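Local coordinates for protein probable mRNA-capping enzyme (Acanthamoeba polyphaga mimivirus, PDB 3BGY) that removes, through this N-terminal triphosphatase domain, the terminal phosphate from the 5'-triphosphate end of mRNA, the first step of capping, the longer protein also carrying guanylyltransferase and methyltransferase activities, at residues R173-Y178 with D189-K194; F78-V83 with I124-R129; T13-N18 with N222-E227. One frame throughout, in Å; residues are numbered along the deposited sequence. Where two conformers were deposited one is given.

Contact 1: R173-Y178 with D189-K194; sequences RYKTRY and DITDVK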
loop_
_atom_site.group_PDB
_atom_site.type_symbol
_atom_site.label_atom_id
_atom_site.label_comp_id
_atom_site.label_asym_id
_atom_site.label_seq_id
_atom_site.Cartn_x
_atom_site.Cartn_y
_atom_site.Cartn_z
ATOM N N ARG A 173 -8.050 -6.382 -5.014
ATOM C CA ARG A 173 -7.539 -5.178 -5.657
ATOM C C ARG A 173 -6.491 -5.600 -6.663
ATOM O O ARG A 173 -5.502 -6.205 -6.284
ATOM C CB ARG A 173 -6.929 -4.197 -4.649
ATOM C CG ARG A 173 -7.973 -3.511 -3.785
ATOM C CD ARG A 173 -7.382 -2.482 -2.859
ATOM N NE ARG A 173 -8.456 -1.809 -2.130
ATOM C CZ ARG A 173 -8.371 -1.375 -0.875
ATOM N NH1 ARG A 173 -7.254 -1.537 -0.175
ATOM N NH2 ARG A 173 -9.439 -0.837 -0.293
ATOM N N TYR A 174 -6.744 -5.315 -7.936
ATOM C CA TYR A 174 -5.790 -5.616 -8.996
ATOM C C TYR A 174 -5.069 -4.292 -9.210
ATOM O O TYR A 174 -5.688 -3.252 -9.547
ATOM C CB TYR A 174 -6.469 -6.064 -10.290
ATOM C CG TYR A 174 -5.456 -6.493 -11.337
ATOM C CD1 TYR A 174 -4.652 -7.618 -11.130
ATOM C CD2 TYR A 174 -5.244 -5.726 -12.506
ATOM C CE1 TYR A 174 -3.641 -7.981 -12.060
ATOM C CE2 TYR A 174 -4.235 -6.086 -13.451
ATOM C CZ TYR A 174 -3.445 -7.209 -13.216
ATOM O OH TYR A 174 -2.480 -7.547 -14.149
ATOM N N LYS A 175 -3.754 -4.345 -9.083
ATOM C CA LYS A 175 -2.947 -3.128 -9.154
ATOM C C LYS A 175 -1.827 -3.100 -10.159
ATOM O O LYS A 175 -1.194 -4.136 -10.382
ATOM C CB LYS A 175 -2.300 -2.947 -7.782
ATOM C CG LYS A 175 -3.292 -2.626 -6.643
ATOM C CD LYS A 175 -2.559 -2.419 -5.328
ATOM C CE LYS A 175 -3.516 -2.065 -4.214
ATOM N NZ LYS A 175 -2.792 -1.764 -2.947
ATOM N N THR A 176 -1.604 -1.922 -10.764
ATOM C CA THR A 176 -0.454 -1.693 -11.647
ATOM C C THR A 176 0.243 -0.571 -10.885
ATOM O O THR A 176 -0.240 0.574 -10.850
ATOM C CB THR A 176 -0.830 -1.282 -13.090
ATOM O OG1 THR A 176 -1.540 -2.369 -13.696
ATOM C CG2 THR A 176 0.453 -1.007 -13.924
ATOM N N ARG A 177 1.409 -0.900 -10.367
ATOM C CA ARG A 177 2.160 0.043 -9.562
ATOM C C ARG A 177 3.474 0.413 -10.210
ATOM O O ARG A 177 4.057 -0.366 -10.965
ATOM C CB ARG A 177 2.402 -0.589 -8.182
ATOM C CG ARG A 177 3.106 0.285 -7.119
ATOM C CD ARG A 177 3.297 -0.483 -5.817
ATOM N NE ARG A 177 4.113 -1.688 -5.987
ATOM C CZ ARG A 177 4.348 -2.595 -5.034
ATOM N NH1 ARG A 177 3.831 -2.459 -3.821
ATOM N NH2 ARG A 177 5.123 -3.639 -5.289
ATOM N N TYR A 178 3.840 1.673 -10.029
ATOM C CA TYR A 178 5.131 2.175 -10.470
ATOM C C TYR A 178 5.738 2.719 -9.178
ATOM O O TYR A 178 5.092 3.508 -8.477
ATOM C CB TYR A 178 4.998 3.300 -11.493
ATOM C CG TYR A 178 4.314 2.900 -12.764
ATOM C CD1 TYR A 178 2.910 2.907 -12.845
ATOM C CD2 TYR A 178 5.053 2.476 -13.881
ATOM C CE1 TYR A 178 2.235 2.487 -14.024
ATOM C CE2 TYR A 178 4.394 2.045 -15.071
ATOM C CZ TYR A 178 2.987 2.054 -15.131
ATOM O OH TYR A 178 2.333 1.612 -16.264
ATOM N N ASP A 189 5.208 5.877 -4.731
ATOM C CA ASP A 189 4.420 4.776 -5.313
ATOM C C ASP A 189 3.199 5.388 -5.969
ATOM O O ASP A 189 2.496 6.170 -5.339
ATOM C CB ASP A 189 3.901 3.807 -4.255
ATOM C CG ASP A 189 4.994 2.980 -3.611
ATOM O OD1 ASP A 189 6.103 2.870 -4.187
ATOM O OD2 ASP A 189 4.706 2.420 -2.534
ATOM N N ILE A 190 2.968 5.070 -7.234
ATOM C CA ILE A 190 1.784 5.576 -7.940
ATOM C C ILE A 190 1.122 4.336 -8.495
ATOM O O ILE A 190 1.743 3.569 -9.245
ATOM C CB ILE A 190 2.128 6.667 -9.016
ATOM C CG1 ILE A 190 0.874 7.179 -9.720
ATOM C CG2 ILE A 190 3.053 6.154 -10.061
ATOM C CD1 ILE A 190 0.066 8.167 -8.993
ATOM N N THR A 191 -0.175 4.209 -8.235
ATOM C CA THR A 191 -0.863 2.967 -8.585
ATOM C C THR A 191 -2.216 3.132 -9.249
ATOM O O THR A 191 -2.996 3.999 -8.872
ATOM C CB THR A 191 -1.082 2.141 -7.281
ATOM O OG1 THR A 191 0.136 2.044 -6.534
ATOM C CG2 THR A 191 -1.518 0.715 -7.586
ATOM N N ASP A 192 -2.451 2.307 -10.276
ATOM C CA ASP A 192 -3.737 2.242 -10.984
ATOM C C ASP A 192 -4.380 1.044 -10.251
ATOM O O ASP A 192 -3.867 -0.086 -10.319
ATOM C CB ASP A 192 -3.464 1.937 -12.465
ATOM C CG ASP A 192 -4.718 1.538 -13.250
ATOM O OD1 ASP A 192 -5.667 0.962 -12.680
ATOM O OD2 ASP A 192 -4.730 1.762 -14.474
ATOM N N VAL A 193 -5.474 1.282 -9.523
ATOM C CA VAL A 193 -6.082 0.211 -8.719
ATOM C C VAL A 193 -7.508 -0.114 -9.149
ATOM O O VAL A 193 -8.347 0.786 -9.276
ATOM C CB VAL A 193 -6.167 0.631 -7.192
ATOM C CG1 VAL A 193 -6.734 -0.501 -6.310
ATOM C CG2 VAL A 193 -4.856 1.117 -6.647
ATOM N N LYS A 194 -7.798 -1.411 -9.317
ATOM C CA LYS A 194 -9.162 -1.875 -9.641
ATOM C C LYS A 194 -9.614 -2.612 -8.385
ATOM O O LYS A 194 -9.009 -3.606 -7.999
ATOM C CB LYS A 194 -9.170 -2.764 -10.894
ATOM C CG LYS A 194 -9.025 -1.912 -12.185
ATOM C CD LYS A 194 -8.881 -2.778 -13.422
ATOM C CE LYS A 194 -8.565 -1.948 -14.669
ATOM N NZ LYS A 194 -9.499 -0.775 -14.838
HETATM O O HOH W 1 -5.359 -1.969 -12.164
#
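K175 lies across T191 and alongside V193 where two neighbouring antiparallel strands of the tunnel-triphosphatase barrel form a hairpin. Its CB rests 3.7 Å from T191 CG2. Beyond it, CG touches that same methyl and also reaches V193 CG2 at 4.1 Å, CD stays beside T191 CG2, and CE passes on to V193 CG1. The chain is extended from CG outward, and with CG anti to the carbonyl carbon (chi1 -67°) it runs over the two beta-branched residues. NZ then leaves the pair for a long, weak ion pair with D73.

R177 is placed differently. In one of its two conformers, CG is anti to the backbone N and the side chain lies beside T191, pointing the same way. On the reverse side of the sheet Y178 CB meets I190 CG2 at 3.7 Å, while I190 O lies in the plane of the tyrosine ring, at its edge. I190 continues onto F50 and I53 of helix 47-60.

Three hydrogen-bonded pairs, Y174 with K194, T176 with D192 and Y178 with I190, each contribute two backbone bonds; that from D192 N to T176 O is 2.9 Å long and nearly straight (171°). D192 OD1 is bonded to S207 and also has a water 3.0 Å away, which lies 2.9 Å from Y174 O.

The two faces thus differ in chemistry. Helix 47-60 covers the apolar Y178/I190 end of one, the rest being polar; the other mixes basic K175 and R177 with acidic D189, salt-bridged to R187, consistent with the lining of a tunnel.

Contact 2: F78-V83 with I124-R129; sequences FPDKNV and IVYKNR. With ACT (acetate ion), chain D.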
loop_
_atom_site.group_PDB
_atom_site.type_symbol
_atom_site.label_atom_id
_atom_site.label_comp_id
_atom_site.label_asym_id
_atom_site.label_seq_id
_atom_site.Cartn_x
_atom_site.Cartn_y
_atom_site.Cartn_z
ATOM N N PHE A 78 -11.090 -9.333 8.962
ATOM C CA PHE A 78 -11.640 -9.985 10.142
ATOM C C PHE A 78 -12.607 -9.117 10.938
ATOM O O PHE A 78 -12.606 -7.904 10.772
ATOM C CB PHE A 78 -10.468 -10.473 11.000
ATOM C CG PHE A 78 -9.744 -11.618 10.407
ATOM C CD1 PHE A 78 -8.696 -11.399 9.511
ATOM C CD2 PHE A 78 -10.136 -12.945 10.695
ATOM C CE1 PHE A 78 -8.028 -12.496 8.885
ATOM C CE2 PHE A 78 -9.483 -14.045 10.084
ATOM C CZ PHE A 78 -8.424 -13.814 9.167
ATOM N N PRO A 79 -13.451 -9.728 11.808
ATOM C CA PRO A 79 -14.404 -8.954 12.614
ATOM C C PRO A 79 -13.753 -7.862 13.462
ATOM O O PRO A 79 -14.370 -6.823 13.700
ATOM C CB PRO A 79 -15.053 -10.025 13.490
ATOM C CG PRO A 79 -15.081 -11.174 12.623
ATOM C CD PRO A 79 -13.762 -11.163 11.910
ATOM N N ASP A 80 -12.482 -8.056 13.844
ATOM C CA ASP A 80 -11.777 -7.055 14.642
ATOM C C ASP A 80 -11.200 -5.922 13.782
ATOM O O ASP A 80 -10.524 -5.033 14.303
ATOM C CB ASP A 80 -10.685 -7.694 15.543
ATOM C CG ASP A 80 -9.499 -8.299 14.747
ATOM O OD1 ASP A 80 -9.525 -8.350 13.487
ATOM O OD2 ASP A 80 -8.516 -8.718 15.404
ATOM N N LYS A 81 -11.468 -5.994 12.464
ATOM C CA LYS A 81 -11.053 -5.004 11.443
ATOM C C LYS A 81 -9.605 -5.134 10.968
ATOM O O LYS A 81 -9.144 -4.362 10.108
ATOM C CB LYS A 81 -11.356 -3.545 11.864
ATOM C CG LYS A 81 -12.836 -3.267 12.169
ATOM C CD LYS A 81 -13.011 -1.896 12.816
ATOM C CE LYS A 81 -14.456 -1.655 13.250
ATOM N NZ LYS A 81 -14.941 -2.605 14.304
ATOM N N ASN A 82 -8.899 -6.134 11.500
ATOM C CA ASN A 82 -7.530 -6.365 11.074
ATOM C C ASN A 82 -7.546 -7.184 9.797
ATOM O O ASN A 82 -8.575 -7.780 9.434
ATOM C CB ASN A 82 -6.696 -6.969 12.199
ATOM C CG ASN A 82 -6.571 -6.027 13.361
ATOM O OD1 ASN A 82 -6.408 -4.812 13.164
ATOM N ND2 ASN A 82 -6.732 -6.544 14.572
ATOM N N VAL A 83 -6.413 -7.209 9.101
ATOM C CA VAL A 83 -6.397 -7.786 7.772
ATOM C C VAL A 83 -5.241 -8.730 7.529
ATOM O O VAL A 83 -4.142 -8.449 7.932
ATOM C CB VAL A 83 -6.297 -6.604 6.709
ATOM C CG1 VAL A 83 -6.134 -7.120 5.275
ATOM C CG2 VAL A 83 -7.544 -5.716 6.787
ATOM N N ILE A 124 2.982 -11.767 1.845
ATOM C CA ILE A 124 1.930 -11.937 2.846
ATOM C C ILE A 124 2.181 -11.024 4.027
ATOM O O ILE A 124 3.306 -10.939 4.533
ATOM C CB ILE A 124 1.902 -13.412 3.358
ATOM C CG1 ILE A 124 1.748 -14.376 2.180
ATOM C CG2 ILE A 124 0.778 -13.601 4.342
ATOM C CD1 ILE A 124 1.647 -15.847 2.562
ATOM N N VAL A 125 1.132 -10.304 4.435
ATOM C CA VAL A 125 1.230 -9.395 5.555
ATOM C C VAL A 125 -0.005 -9.449 6.437
ATOM O O VAL A 125 -1.115 -9.733 5.978
ATOM C CB VAL A 125 1.412 -7.865 5.118
ATOM C CG1 VAL A 125 2.750 -7.623 4.411
ATOM C CG2 VAL A 125 0.234 -7.372 4.261
ATOM N N TYR A 126 0.213 -9.194 7.717
ATOM C CA TYR A 126 -0.878 -9.088 8.669
ATOM C C TYR A 126 -0.866 -7.601 9.036
ATOM O O TYR A 126 0.125 -7.072 9.540
ATOM C CB TYR A 126 -0.661 -9.995 9.883
ATOM C CG TYR A 126 -1.696 -9.766 10.961
ATOM C CD1 TYR A 126 -2.999 -10.302 10.848
ATOM C CD2 TYR A 126 -1.387 -8.971 12.085
ATOM C CE1 TYR A 126 -3.980 -10.035 11.835
ATOM C CE2 TYR A 126 -2.344 -8.708 13.071
ATOM C CZ TYR A 126 -3.633 -9.246 12.939
ATOM O OH TYR A 126 -4.556 -8.973 13.914
ATOM N N LYS A 127 -1.998 -6.952 8.803
ATOM C CA LYS A 127 -2.125 -5.517 9.023
ATOM C C LYS A 127 -2.952 -5.253 10.256
ATOM O O LYS A 127 -4.127 -5.615 10.297
ATOM C CB LYS A 127 -2.799 -4.874 7.809
ATOM C CG LYS A 127 -2.009 -4.950 6.519
ATOM C CD LYS A 127 -2.833 -4.442 5.321
ATOM C CE LYS A 127 -2.673 -2.935 5.077
ATOM N NZ LYS A 127 -2.973 -2.061 6.251
ATOM N N ASN A 128 -2.327 -4.665 11.273
ATOM C CA ASN A 128 -3.035 -4.348 12.513
ATOM C C ASN A 128 -3.562 -2.932 12.308
ATOM O O ASN A 128 -2.843 -1.946 12.509
ATOM C CB ASN A 128 -2.097 -4.427 13.744
ATOM C CG ASN A 128 -2.808 -4.102 15.064
ATOM O OD1 ASN A 128 -3.904 -3.529 15.089
ATOM N ND2 ASN A 128 -2.148 -4.411 16.165
ATOM N N ARG A 129 -4.817 -2.855 11.884
ATOM C CA ARG A 129 -5.441 -1.575 11.610
ATOM C C ARG A 129 -5.774 -0.739 12.839
ATOM O O ARG A 129 -6.081 0.444 12.711
ATOM C CB ARG A 129 -6.653 -1.778 10.705
ATOM C CG ARG A 129 -6.250 -2.254 9.304
ATOM C CD ARG A 129 -7.253 -1.838 8.238
ATOM N NE ARG A 129 -6.690 -1.965 6.894
ATOM C CZ ARG A 129 -7.400 -1.954 5.765
ATOM N NH1 ARG A 129 -8.723 -1.819 5.797
ATOM N NH2 ARG A 129 -6.787 -2.111 4.595
HETATM C C ACT D . -7.304 -11.320 13.713
HETATM O O ACT D . -8.164 -12.038 14.485
HETATM O OXT ACT D . -6.840 -10.269 14.082
HETATM C CH3 ACT D . -6.903 -11.840 12.395
HETATM O O HOH W 2 -10.361 -2.883 8.269
HETATM O O HOH W 3 -5.678 -4.266 16.874
#
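N82 and V83 meet Y126, K127 and R129 where the chain comes out of a type I turn, F78 to K81, and enters a barrel strand. At the start of the turn F78 offers a ring face to the methyl of an acetate, probably from the crystallisation liquor, with CD1 3.4 Å from CH3. Y126, its CG anti to the backbone N (chi1 173°), brings OH to a 2.6 Å hydrogen bond with acetate OXT, and D80 OD2 lies equally near OXT. D80 OD1 accepts from N82 N, met from above the carboxylate plane, which makes an Asx turn. K81 O shares a water with R129 NH1, and R129 CB comes within 3.6 Å of this oxygen. N82 crosses Y126 obliquely, its amide 65° from the ring plane, while its OD1 takes a weak bond from R129 N. At V83 regular pairing begins: its N reaches K127 O at 3.0 Å, and K127 N returns to V83 O at 2.8 Å, almost straight. V83 CG2 sits over the centre of the R129 guanidinium, 3.8 Å from NE. Strand 83-88, opening here, runs between strand 122-136 and strand 66-77, V83 also touching S75 and I77, while Y126 and N128 bond through their backbones to strand 142-152 beyond.

Contact 3: T13-N18 with N222-E227; sequences TIFSEN and NTLESE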
loop_
_atom_site.group_PDB
_atom_site.type_symbol
_atom_site.label_atom_id
_atom_site.label_comp_id
_atom_site.label_asym_id
_atom_site.label_seq_id
_atom_site.Cartn_x
_atom_site.Cartn_y
_atom_site.Cartn_z
ATOM N N THR A 13 4.935 26.714 3.986
ATOM C CA THR A 13 4.960 25.579 4.910
ATOM C C THR A 13 3.659 24.807 4.747
ATOM O O THR A 13 2.605 25.392 4.505
ATOM C CB THR A 13 5.112 26.002 6.411
ATOM O OG1 THR A 13 4.052 26.890 6.786
ATOM C CG2 THR A 13 6.456 26.666 6.662
ATOM N N ILE A 14 3.748 23.491 4.880
ATOM C CA ILE A 14 2.599 22.595 4.758
ATOM C C ILE A 14 1.950 22.326 6.100
ATOM O O ILE A 14 0.725 22.357 6.214
ATOM C CB ILE A 14 3.007 21.226 4.104
ATOM C CG1 ILE A 14 3.450 21.458 2.663
ATOM C CG2 ILE A 14 1.826 20.211 4.098
ATOM C CD1 ILE A 14 3.987 20.217 1.982
ATOM N N PHE A 15 2.774 22.107 7.118
ATOM C CA PHE A 15 2.279 21.748 8.443
ATOM C C PHE A 15 2.109 22.909 9.400
ATOM O O PHE A 15 2.947 23.808 9.459
ATOM C CB PHE A 15 3.220 20.728 9.119
ATOM C CG PHE A 15 3.544 19.528 8.266
ATOM C CD1 PHE A 15 2.520 18.796 7.638
ATOM C CD2 PHE A 15 4.881 19.128 8.076
ATOM C CE1 PHE A 15 2.826 17.684 6.822
ATOM C CE2 PHE A 15 5.192 18.015 7.270
ATOM C CZ PHE A 15 4.157 17.301 6.649
ATOM N N SER A 16 1.044 22.833 10.195
ATOM C CA SER A 16 0.801 23.813 11.254
ATOM C C SER A 16 1.767 23.408 12.378
ATOM O O SER A 16 2.340 22.304 12.345
ATOM C CB SER A 16 -0.627 23.683 11.776
ATOM O OG SER A 16 -0.822 22.410 12.361
ATOM N N GLU A 17 1.904 24.241 13.407
ATOM C CA GLU A 17 2.798 23.912 14.513
ATOM C C GLU A 17 2.389 22.604 15.209
ATOM O O GLU A 17 3.251 21.749 15.480
ATOM C CB GLU A 17 2.858 25.069 15.525
ATOM C CG GLU A 17 3.783 24.774 16.712
ATOM C CD GLU A 17 3.814 25.882 17.740
ATOM O OE1 GLU A 17 2.991 26.817 17.656
ATOM O OE2 GLU A 17 4.688 25.819 18.625
ATOM N N ASN A 18 1.083 22.399 15.411
ATOM C CA ASN A 18 0.644 21.182 16.063
ATOM C C ASN A 18 0.854 19.950 15.187
ATOM O O ASN A 18 1.236 18.906 15.704
ATOM C CB ASN A 18 -0.808 21.247 16.512
ATOM C CG ASN A 18 -1.173 20.076 17.414
ATOM O OD1 ASN A 18 -0.478 19.799 18.403
ATOM N ND2 ASN A 18 -2.224 19.351 17.054
ATOM N N ASN A 222 11.599 18.318 8.247
ATOM C CA ASN A 222 11.836 19.410 7.318
ATOM C C ASN A 222 12.193 18.864 5.935
ATOM O O ASN A 222 11.816 19.439 4.925
ATOM C CB ASN A 222 12.883 20.372 7.880
ATOM C CG ASN A 222 12.362 21.089 9.104
ATOM O OD1 ASN A 222 11.501 21.968 8.983
ATOM N ND2 ASN A 222 12.768 20.639 10.280
ATOM N N THR A 223 12.908 17.734 5.920
ATOM C CA THR A 223 13.216 17.039 4.651
ATOM C C THR A 223 11.897 16.477 4.049
ATOM O O THR A 223 11.657 16.587 2.822
ATOM C CB THR A 223 14.218 15.908 4.922
ATOM O OG1 THR A 223 15.347 16.474 5.572
ATOM C CG2 THR A 223 14.683 15.224 3.647
ATOM N N LEU A 224 11.029 15.931 4.907
ATOM C CA LEU A 224 9.735 15.393 4.459
ATOM C C LEU A 224 8.883 16.500 3.856
ATOM O O LEU A 224 8.331 16.322 2.768
ATOM C CB LEU A 224 8.983 14.748 5.619
ATOM C CG LEU A 224 7.551 14.240 5.368
ATOM C CD1 LEU A 224 7.582 13.046 4.422
ATOM C CD2 LEU A 224 6.888 13.873 6.662
ATOM N N GLU A 225 8.873 17.670 4.509
ATOM C CA GLU A 225 8.060 18.796 4.028
ATOM C C GLU A 225 8.567 19.252 2.668
ATOM O O GLU A 225 7.763 19.485 1.766
ATOM C CB GLU A 225 8.083 19.954 5.044
ATOM C CG GLU A 225 6.976 20.966 4.870
ATOM C CD GLU A 225 6.812 21.882 6.087
ATOM O OE1 GLU A 225 7.787 22.107 6.832
ATOM O OE2 GLU A 225 5.683 22.353 6.314
ATOM N N SER A 226 9.894 19.295 2.485
ATOM C CA SER A 226 10.491 19.679 1.195
ATOM C C SER A 226 10.123 18.664 0.112
ATOM O O SER A 226 9.799 19.037 -1.008
ATOM C CB SER A 226 12.007 19.752 1.286
ATOM O OG SER A 226 12.399 20.834 2.101
ATOM N N GLU A 227 10.125 17.382 0.476
ATOM C CA GLU A 227 9.770 16.334 -0.494
ATOM C C GLU A 227 8.284 16.400 -0.856
ATOM O O GLU A 227 7.922 16.260 -2.026
ATOM C CB GLU A 227 10.146 14.941 0.026
ATOM C CG GLU A 227 11.638 14.696 -0.058
ATOM C CD GLU A 227 12.077 13.296 0.340
ATOM O OE1 GLU A 227 11.216 12.406 0.509
ATOM O OE2 GLU A 227 13.307 13.099 0.494
HETATM O O HOH W 4 6.033 23.307 9.148
#
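E225, on the C-terminal helix 221-235, reaches out to the backbone of I14 and F15 in the segment that leads into helix 17-32, joining the two ends of the domain outside the barrel. Helix 17-32 starts with an arrangement that fits a capping box: S16 is the N-cap, its side chain caps a backbone N in the first turn, and its own N is bonded to the carboxylate of E19.

The hydrogen bonds across the contact converge on a single carboxylate oxygen. E225 OE2 accepts from I14 N at 2.7 Å and from F15 N at 3.0 Å. The two donors come from opposite faces of the carboxylate plane: I14 N is on the anti side and 28° out of the plane, whereas F15 N lies nearly along the C-O axis and makes the straighter bond. With CG anti to the backbone N (chi1 -162°) and the chain extended beyond it, the glutamate reaches from its helix to the loop. Two N-H groups gripping one oxygen would probably stabilise the negative charge and limit movement of OE2.

Van der Waals contacts flank this polar centre. The F15 ring slides past E225 with its plane only 20° from that of the carboxylate, and F15 CD2 lies 3.9 Å from E225 CD. F15 CZ meets L224 CD2 at 4.4 Å, a looser apolar touch that I23 joins by contacting both residues. I14 likewise runs antiparallel to the E225 side chain, I14 CB 4.1 Å from E225 CG, and it also packs on L228 and L229 of the same helix.

Water completes the set: one molecule sits 3.0 Å from E225 OE2 and 3.1 Å from F15 O.

How the contacts relate
From the N terminus, the chain first passes 13-18, whose partner at 222-227 lies close to the C terminus, so contact 3 closes a loop that holds nearly the whole domain. Contacts 1 and 2 are both nested within it, and no contact crosses another. Contact 2 opens at 78-83 and closes at 124-129, enclosing two helices; contact 1 follows in series as a short hairpin, 173-178 with 189-194. Those two belong to the same closed sheet, their centres about 20 Å apart, and join different pairs of adjacent strands. Contact 3, its centre about 27 Å from that of contact 1, instead ties the lead-in to helix 17-32 to the C-terminal helix, outside the barrel.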